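Methane monooxygenase hydroxylase, MmoD (Methylosinus sporium, PDB 6D7K) binds the hydroxylase of soluble methane monooxygenase and probably regulates its activity. Local coordinates at residues 34-38 with 49-55. Numbering follows the deposited sequence.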
# COMPACT_ATOMS: atom_id res chain seq x y z
N TYR H 34 13.09 -1.24 -30.87
CA TYR H 34 14.10 -0.56 -30.15
C TYR H 34 14.67 -1.38 -29.02
O TYR H 34 15.78 -1.19 -28.66
CB TYR H 34 13.56 0.76 -29.67
CG TYR H 34 12.59 0.70 -28.54
CD1 TYR H 34 13.01 0.68 -27.25
CD2 TYR H 34 11.24 0.72 -28.77
CE1 TYR H 34 12.12 0.63 -26.24
CE2 TYR H 34 10.36 0.69 -27.74
CZ TYR H 34 10.82 0.64 -26.49
OH TYR H 34 9.98 0.61 -25.46
N MET H 35 13.92 -2.34 -28.53
CA MET H 35 14.37 -3.18 -27.46
C MET H 35 13.62 -4.48 -27.43
O MET H 35 12.73 -4.66 -28.16
CB MET H 35 14.11 -2.47 -26.16
CG MET H 35 15.13 -2.65 -25.09
SD MET H 35 16.75 -2.10 -25.47
CE MET H 35 17.48 -2.55 -23.96
N TRP H 36 14.01 -5.40 -26.60
CA TRP H 36 13.28 -6.64 -26.47
C TRP H 36 12.77 -6.71 -25.04
O TRP H 36 13.49 -6.46 -24.15
CB TRP H 36 14.14 -7.85 -26.79
CG TRP H 36 14.43 -8.14 -28.19
CD1 TRP H 36 15.24 -7.49 -28.97
CD2 TRP H 36 13.95 -9.23 -28.94
NE1 TRP H 36 15.31 -8.04 -30.17
CE2 TRP H 36 14.51 -9.13 -30.18
CE3 TRP H 36 13.09 -10.27 -28.69
CZ2 TRP H 36 14.25 -10.03 -31.16
CZ3 TRP H 36 12.83 -11.12 -29.65
CH2 TRP H 36 13.41 -11.02 -30.87
N ARG H 37 11.51 -7.03 -24.84
CA ARG H 37 10.92 -7.10 -23.53
C ARG H 37 10.71 -8.48 -23.04
O ARG H 37 10.10 -9.22 -23.67
CB ARG H 37 9.58 -6.38 -23.55
CG ARG H 37 9.25 -5.66 -22.30
CD ARG H 37 7.82 -5.85 -21.86
NE ARG H 37 6.98 -4.81 -22.40
CZ ARG H 37 6.37 -3.87 -21.70
NH1 ARG H 37 6.45 -3.85 -20.40
NH2 ARG H 37 5.66 -2.96 -22.31
N TRP H 38 11.16 -8.82 -21.87
CA TRP H 38 10.96 -10.18 -21.41
C TRP H 38 10.26 -10.17 -20.06
O TRP H 38 10.31 -9.18 -19.32
CB TRP H 38 12.29 -10.94 -21.34
CG TRP H 38 13.45 -10.22 -20.67
CD1 TRP H 38 14.47 -9.56 -21.30
CD2 TRP H 38 13.73 -10.15 -19.27
NE1 TRP H 38 15.36 -9.07 -20.37
CE2 TRP H 38 14.92 -9.42 -19.12
CE3 TRP H 38 13.09 -10.62 -18.13
CZ2 TRP H 38 15.48 -9.15 -17.88
CZ3 TRP H 38 13.65 -10.36 -16.90
CH2 TRP H 38 14.83 -9.63 -16.79
N GLU H 49 9.90 -8.52 -14.76
CA GLU H 49 9.86 -7.93 -16.08
C GLU H 49 11.22 -7.33 -16.39
O GLU H 49 11.90 -6.83 -15.49
CB GLU H 49 8.75 -6.88 -16.13
CG GLU H 49 8.77 -6.03 -17.35
CD GLU H 49 7.88 -4.80 -17.25
OE1 GLU H 49 7.20 -4.58 -16.21
OE2 GLU H 49 7.86 -4.04 -18.25
N GLY H 50 11.63 -7.38 -17.66
CA GLY H 50 12.96 -6.94 -18.02
C GLY H 50 13.08 -6.58 -19.49
O GLY H 50 12.11 -6.64 -20.25
N CYS H 51 14.29 -6.17 -19.87
CA CYS H 51 14.55 -5.90 -21.28
C CYS H 51 16.01 -6.16 -21.60
O CYS H 51 16.87 -6.19 -20.71
CB CYS H 51 14.16 -4.47 -21.67
SG CYS H 51 15.04 -3.18 -20.79
N SER H 52 16.27 -6.39 -22.88
CA SER H 52 17.58 -6.71 -23.41
C SER H 52 17.72 -6.04 -24.77
O SER H 52 16.74 -5.62 -25.39
CB SER H 52 17.77 -8.22 -23.57
OG SER H 52 17.83 -8.89 -22.34
N LEU H 53 18.98 -6.00 -25.25
CA LEU H 53 19.26 -5.48 -26.58
C LEU H 53 18.85 -6.43 -27.70
O LEU H 53 18.68 -5.99 -28.84
CB LEU H 53 20.75 -5.15 -26.73
CG LEU H 53 21.40 -4.15 -25.77
CD1 LEU H 53 22.87 -3.95 -26.09
CD2 LEU H 53 20.67 -2.81 -25.75
N SER H 54 18.69 -7.72 -27.41
CA SER H 54 18.48 -8.70 -28.48
C SER H 54 17.84 -9.95 -27.90
O SER H 54 17.92 -10.20 -26.70
CB SER H 54 19.80 -9.07 -29.15
OG SER H 54 20.49 -10.00 -28.35
N PHE H 55 17.24 -10.75 -28.78
CA PHE H 55 16.79 -12.08 -28.39
C PHE H 55 17.90 -12.80 -27.63
O PHE H 55 17.67 -13.34 -26.54
CB PHE H 55 16.36 -12.90 -29.61
CG PHE H 55 15.78 -14.27 -29.27
CD1 PHE H 55 14.46 -14.39 -28.84
CD2 PHE H 55 16.56 -15.42 -29.38
CE1 PHE H 55 13.92 -15.64 -28.52
CE2 PHE H 55 16.04 -16.68 -29.06
CZ PHE H 55 14.72 -16.79 -28.63
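Trp36 and Ser52 exchange two backbone hydrogen bonds, Trp36 N to Ser52 O at 3.0 Å and Ser52 N to Trp36 O at 3.1 Å. Trp38 and Gly50 repeat the pattern, Trp38 N to Gly50 O at 2.9 Å and Gly50 N to Trp38 O at 2.8 Å. Arg37 and Cys51 form the non-hydrogen-bonded pair between them, which turns the backbone N and O of Cys51 outward, where an acidic and a polar side chain of another protein's chain hydrogen-bond to N and O respectively. This is the open end of the antiparallel hairpin 36-42/45-52, with 45-52 an outermost strand of the chain's own sheet.

Aromatic rings dominate the face that helix 55-74 covers. With CG between its backbone N and carbonyl carbon (chi1 47°), Trp38 lays its indole flat over Gly50 CA, where a side chain would be likely to meet the ring; its NE1 makes a weak hydrogen bond to Ser52 OG. The Trp36 indole lies under the helix start: Phe55 N sits over its face, Phe55 CB makes a CH-pi contact 3.9 Å from the six-membered ring's centroid, and the Phe55 ring turns an edge toward that face, planes 63° apart. A serine in place of Trp36 would probably leave Phe55 N and CB without the indole face they rest on and the Phe55 edge without this aromatic partner.

Just beyond the strand ends, the long unbranched side chain of Met35 packs CE against Leu53 CD2 at 3.7 Å. On the side of Arg37 and Cys51, Arg37 NH1 and Glu49 OE2 form a salt bridge at 2.6 Å whose hydrogen bond is weak, the N-H angle only 118°.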